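Local coordinates for protein putative cytochrome P450 154A1 (Streptomyces coelicolor, PDB 1ODO) that belongs to the cytochrome P450 family of mostly helical haem proteins and here holds protoporphyrin IX containing iron together with 4-phenyl-1H-imidazole, at residues V118-A130 with M362-F375. Sequence-based numbering, arbitrary orientation.
Sequences VEAMVTGLVDRLA and MEVTLALESLFGRF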
loop_
_atom_site.group_PDB
_atom_site.type_symbol
_atom_site.label_atom_id
_atom_site.label_comp_id
_atom_site.label_asym_id
_atom_site.label_seq_id
_atom_site.Cartn_x
_atom_site.Cartn_y
_atom_site.Cartn_z
ATOM N N VAL A 118 8.916 -17.911 -2.294
ATOM C CA VAL A 118 7.890 -17.118 -2.962
ATOM C C VAL A 118 7.562 -17.703 -4.337
ATOM O O VAL A 118 6.396 -17.779 -4.721
ATOM C CB VAL A 118 8.326 -15.640 -3.095
ATOM C CG1 VAL A 118 7.242 -14.828 -3.812
ATOM C CG2 VAL A 118 8.584 -15.058 -1.707
ATOM N N GLU A 119 8.583 -18.125 -5.078
ATOM C CA GLU A 119 8.343 -18.700 -6.394
ATOM C C GLU A 119 7.445 -19.926 -6.260
ATOM O O GLU A 119 6.547 -20.136 -7.072
ATOM C CB GLU A 119 9.661 -19.105 -7.066
ATOM C CG GLU A 119 10.567 -17.941 -7.411
ATOM C CD GLU A 119 11.628 -18.310 -8.435
ATOM O OE1 GLU A 119 11.249 -18.697 -9.563
ATOM O OE2 GLU A 119 12.832 -18.212 -8.114
ATOM N N ALA A 120 7.697 -20.729 -5.229
ATOM C CA ALA A 120 6.910 -21.935 -4.985
ATOM C C ALA A 120 5.453 -21.561 -4.735
ATOM O O ALA A 120 4.541 -22.199 -5.262
ATOM C CB ALA A 120 7.478 -22.700 -3.789
ATOM N N MET A 121 5.236 -20.528 -3.925
ATOM C CA MET A 121 3.881 -20.078 -3.618
ATOM C C MET A 121 3.188 -19.616 -4.896
ATOM O O MET A 121 2.012 -19.916 -5.126
ATOM C CB MET A 121 3.917 -18.924 -2.614
ATOM C CG MET A 121 4.377 -19.323 -1.226
ATOM S SD MET A 121 4.635 -17.878 -0.169
ATOM C CE MET A 121 5.972 -18.439 0.881
ATOM N N VAL A 122 3.919 -18.874 -5.723
ATOM C CA VAL A 122 3.366 -18.376 -6.975
ATOM C C VAL A 122 2.998 -19.540 -7.898
ATOM O O VAL A 122 1.910 -19.569 -8.473
ATOM C CB VAL A 122 4.370 -17.450 -7.703
ATOM C CG1 VAL A 122 3.855 -17.119 -9.094
ATOM C CG2 VAL A 122 4.558 -16.153 -6.899
ATOM N N THR A 123 3.904 -20.501 -8.032
ATOM C CA THR A 123 3.650 -21.653 -8.890
ATOM C C THR A 123 2.427 -22.425 -8.402
ATOM O O THR A 123 1.607 -22.868 -9.203
ATOM C CB THR A 123 4.868 -22.598 -8.926
ATOM O OG1 THR A 123 6.024 -21.860 -9.338
ATOM C CG2 THR A 123 4.632 -23.739 -9.909
ATOM N N GLY A 124 2.306 -22.573 -7.086
ATOM C CA GLY A 124 1.174 -23.289 -6.526
ATOM C C GLY A 124 -0.150 -22.639 -6.882
ATOM O O GLY A 124 -1.103 -23.314 -7.274
ATOM N N LEU A 125 -0.217 -21.320 -6.739
ATOM C CA LEU A 125 -1.436 -20.590 -7.052
ATOM C C LEU A 125 -1.735 -20.613 -8.550
ATOM O O LEU A 125 -2.894 -20.676 -8.958
ATOM C CB LEU A 125 -1.322 -19.148 -6.554
ATOM C CG LEU A 125 -1.388 -19.000 -5.029
ATOM C CD1 LEU A 125 -1.021 -17.576 -4.632
ATOM C CD2 LEU A 125 -2.792 -19.355 -4.538
ATOM N N VAL A 126 -0.693 -20.558 -9.373
ATOM C CA VAL A 126 -0.904 -20.580 -10.813
ATOM C C VAL A 126 -1.328 -21.987 -11.240
ATOM O O VAL A 126 -2.189 -22.138 -12.105
ATOM C CB VAL A 126 0.364 -20.132 -11.577
ATOM C CG1 VAL A 126 0.146 -20.260 -13.084
ATOM C CG2 VAL A 126 0.679 -18.683 -11.224
ATOM N N ASP A 127 -0.739 -23.012 -10.625
ATOM C CA ASP A 127 -1.093 -24.389 -10.964
ATOM C C ASP A 127 -2.581 -24.587 -10.690
ATOM O O ASP A 127 -3.291 -25.217 -11.476
ATOM C CB ASP A 127 -0.307 -25.396 -10.119
ATOM C CG ASP A 127 1.138 -25.519 -10.542
ATOM O OD1 ASP A 127 1.448 -25.227 -11.714
ATOM O OD2 ASP A 127 1.962 -25.927 -9.699
ATOM N N ARG A 128 -3.045 -24.047 -9.564
ATOM C CA ARG A 128 -4.448 -24.158 -9.179
ATOM C C ARG A 128 -5.344 -23.551 -10.246
ATOM O O ARG A 128 -6.404 -24.089 -10.558
ATOM C CB ARG A 128 -4.694 -23.450 -7.849
ATOM C CG ARG A 128 -4.272 -24.239 -6.624
ATOM C CD ARG A 128 -4.325 -23.353 -5.392
ATOM N NE ARG A 128 -5.476 -22.452 -5.423
ATOM C CZ ARG A 128 -5.718 -21.516 -4.511
ATOM N NH1 ARG A 128 -4.888 -21.354 -3.489
ATOM N NH2 ARG A 128 -6.787 -20.737 -4.622
ATOM N N LEU A 129 -4.919 -22.419 -10.796
ATOM C CA LEU A 129 -5.688 -21.744 -11.831
ATOM C C LEU A 129 -5.837 -22.673 -13.027
ATOM O O LEU A 129 -6.889 -22.732 -13.657
ATOM C CB LEU A 129 -4.972 -20.467 -12.280
ATOM C CG LEU A 129 -4.878 -19.310 -11.283
ATOM C CD1 LEU A 129 -4.006 -18.205 -11.862
ATOM C CD2 LEU A 129 -6.268 -18.786 -10.975
ATOM N N ALA A 130 -4.763 -23.395 -13.329
ATOM C CA ALA A 130 -4.744 -24.330 -14.450
ATOM C C ALA A 130 -5.714 -25.494 -14.286
ATOM O O ALA A 130 -6.060 -26.155 -15.264
ATOM C CB ALA A 130 -3.331 -24.859 -14.653
ATOM N N MET A 362 9.245 -8.099 -5.729
ATOM C CA MET A 362 9.513 -9.482 -6.103
ATOM C C MET A 362 8.217 -10.266 -6.297
ATOM O O MET A 362 8.072 -11.002 -7.271
ATOM C CB MET A 362 10.384 -10.176 -5.051
ATOM C CG MET A 362 10.836 -11.566 -5.482
ATOM S SD MET A 362 12.044 -12.297 -4.364
ATOM C CE MET A 362 10.984 -12.693 -3.001
ATOM N N GLU A 363 7.275 -10.103 -5.372
ATOM C CA GLU A 363 5.996 -10.797 -5.456
ATOM C C GLU A 363 5.289 -10.536 -6.778
ATOM O O GLU A 363 4.842 -11.465 -7.448
ATOM C CB GLU A 363 5.067 -10.366 -4.314
ATOM C CG GLU A 363 5.407 -10.966 -2.956
ATOM C CD GLU A 363 4.394 -10.591 -1.887
ATOM O OE1 GLU A 363 3.181 -10.609 -2.184
ATOM O OE2 GLU A 363 4.807 -10.294 -0.747
ATOM N N VAL A 364 5.188 -9.266 -7.153
ATOM C CA VAL A 364 4.521 -8.904 -8.396
ATOM C C VAL A 364 5.258 -9.359 -9.649
ATOM O O VAL A 364 4.640 -9.882 -10.576
ATOM C CB VAL A 364 4.286 -7.384 -8.480
ATOM C CG1 VAL A 364 3.476 -7.052 -9.722
ATOM C CG2 VAL A 364 3.561 -6.900 -7.229
ATOM N N THR A 365 6.571 -9.166 -9.692
ATOM C CA THR A 365 7.324 -9.580 -10.870
ATOM C C THR A 365 7.206 -11.094 -11.070
ATOM O O THR A 365 6.982 -11.560 -12.187
ATOM C CB THR A 365 8.816 -9.165 -10.778
ATOM O OG1 THR A 365 9.429 -9.791 -9.647
ATOM C CG2 THR A 365 8.935 -7.649 -10.635
ATOM N N LEU A 366 7.330 -11.854 -9.987
ATOM C CA LEU A 366 7.228 -13.310 -10.068
ATOM C C LEU A 366 5.826 -13.739 -10.500
ATOM O O LEU A 366 5.665 -14.627 -11.344
ATOM C CB LEU A 366 7.561 -13.947 -8.716
ATOM C CG LEU A 366 9.044 -14.020 -8.343
ATOM C CD1 LEU A 366 9.189 -14.624 -6.960
ATOM C CD2 LEU A 366 9.790 -14.869 -9.372
ATOM N N ALA A 367 4.810 -13.107 -9.919
ATOM C CA ALA A 367 3.432 -13.434 -10.255
ATOM C C ALA A 367 3.172 -13.199 -11.741
ATOM O O ALA A 367 2.598 -14.050 -12.418
ATOM C CB ALA A 367 2.473 -12.600 -9.411
ATOM N N LEU A 368 3.609 -12.053 -12.255
ATOM C CA LEU A 368 3.404 -11.743 -13.668
ATOM C C LEU A 368 4.062 -12.763 -14.586
ATOM O O LEU A 368 3.431 -13.270 -15.511
ATOM C CB LEU A 368 3.943 -10.353 -14.003
ATOM C CG LEU A 368 3.210 -9.162 -13.383
ATOM C CD1 LEU A 368 3.896 -7.874 -13.817
ATOM C CD2 LEU A 368 1.750 -9.165 -13.819
ATOM N N GLU A 369 5.331 -13.053 -14.322
ATOM C CA GLU A 369 6.092 -14.008 -15.118
ATOM C C GLU A 369 5.416 -15.370 -15.173
ATOM O O GLU A 369 5.249 -15.948 -16.248
ATOM C CB GLU A 369 7.504 -14.153 -14.544
ATOM C CG GLU A 369 8.356 -15.195 -15.248
ATOM C CD GLU A 369 9.784 -15.219 -14.742
ATOM O OE1 GLU A 369 9.986 -15.336 -13.516
ATOM O OE2 GLU A 369 10.707 -15.125 -15.576
ATOM N N SER A 370 5.018 -15.873 -14.010
ATOM C CA SER A 370 4.361 -17.170 -13.917
ATOM C C SER A 370 2.991 -17.185 -14.593
ATOM O O SER A 370 2.681 -18.094 -15.361
ATOM C CB SER A 370 4.222 -17.568 -12.444
ATOM O OG SER A 370 3.608 -18.839 -12.302
ATOM N N LEU A 371 2.180 -16.168 -14.315
ATOM C CA LEU A 371 0.844 -16.066 -14.889
ATOM C C LEU A 371 0.825 -16.009 -16.417
ATOM O O LEU A 371 0.167 -16.824 -17.069
ATOM C CB LEU A 371 0.132 -14.831 -14.332
ATOM C CG LEU A 371 -1.292 -14.596 -14.839
ATOM C CD1 LEU A 371 -2.198 -15.719 -14.354
ATOM C CD2 LEU A 371 -1.803 -13.254 -14.336
ATOM N N PHE A 372 1.536 -15.048 -16.993
ATOM C CA PHE A 372 1.563 -14.932 -18.446
ATOM C C PHE A 372 2.396 -16.025 -19.101
ATOM O O PHE A 372 2.256 -16.295 -20.294
ATOM C CB PHE A 372 2.063 -13.546 -18.865
ATOM C CG PHE A 372 1.059 -12.460 -18.632
ATOM C CD1 PHE A 372 0.998 -11.797 -17.409
ATOM C CD2 PHE A 372 0.129 -12.142 -19.616
ATOM C CE1 PHE A 372 0.014 -10.830 -17.168
ATOM C CE2 PHE A 372 -0.855 -11.179 -19.388
ATOM C CZ PHE A 372 -0.913 -10.521 -18.160
ATOM N N GLY A 373 3.258 -16.660 -18.316
ATOM C CA GLY A 373 4.085 -17.721 -18.854
ATOM C C GLY A 373 3.237 -18.973 -19.019
ATOM O O GLY A 373 3.392 -19.721 -19.986
ATOM N N ARG A 374 2.322 -19.186 -18.076
ATOM C CA ARG A 374 1.439 -20.348 -18.102
ATOM C C ARG A 374 0.234 -20.144 -19.017
ATOM O O ARG A 374 -0.208 -21.077 -19.687
ATOM C CB ARG A 374 0.940 -20.665 -16.689
ATOM C CG ARG A 374 0.287 -22.036 -16.555
ATOM C CD ARG A 374 1.343 -23.131 -16.592
ATOM N NE ARG A 374 2.226 -23.049 -15.430
ATOM C CZ ARG A 374 1.914 -23.500 -14.218
ATOM N NH1 ARG A 374 0.741 -24.080 -14.001
ATOM N NH2 ARG A 374 2.771 -23.354 -13.215
ATOM N N PHE A 375 -0.302 -18.928 -19.037
ATOM C CA PHE A 375 -1.459 -18.628 -19.875
ATOM C C PHE A 375 -1.175 -17.484 -20.842
ATOM O O PHE A 375 -1.560 -16.341 -20.597
ATOM C CB PHE A 375 -2.670 -18.263 -19.008
ATOM C CG PHE A 375 -2.943 -19.241 -17.902
ATOM C CD1 PHE A 375 -2.512 -18.982 -16.605
ATOM C CD2 PHE A 375 -3.623 -20.427 -18.158
ATOM C CE1 PHE A 375 -2.755 -19.891 -15.576
ATOM C CE2 PHE A 375 -3.872 -21.343 -17.140
ATOM C CZ PHE A 375 -3.437 -21.074 -15.844
#
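Where Val122 faces Ala367, helix 118-130 packs on helix 362-374 of the cytochrome P450 fold, the two running the same way at 38° with segment axes 9.6 Å apart at closest approach. In P450 terms this is probably the pairing of the D and L helices, part of the conserved D-E-I-L four-helix bundle; Glu363, near the start of segment 362-375, touches the haem. At this end, Met362 CE reaches Val118 CG2 (3.6 Å), while Leu366 lies across Val118 and Glu119, its CD1 meeting Val118 CG1 and both its methyls touching Glu119 CG. The middle is close-packed: Val122 CG1, anti to its backbone N (chi1 171°), presses on Ser370 CB at a tight 3.4 Å, and Ser370 OG touches Val126 CG2. Leu148 of helix 147-157 also contacts Val122. Toward the C-terminal ends, Leu129 CD1 meets Leu371 CD1 at 4.0 Å and Phe375 turns its ring edge to Ala130 N. Arg374, its chain folded at chi2 and chi3, enters as a knob among Thr123, Val126, Asp127 and Ala130. Val126 CG1 sits over the centre of one guanidinium face, and Thr123 CG2 lies at its edge. The salt bridge that follows is end-on but converges on one oxygen: Arg374 NH1 and NH2 both donate to Asp127 OD1 at 2.7 Å, through bent bonds, NH1 on the anti lone pair and NH2 from above the carboxylate plane.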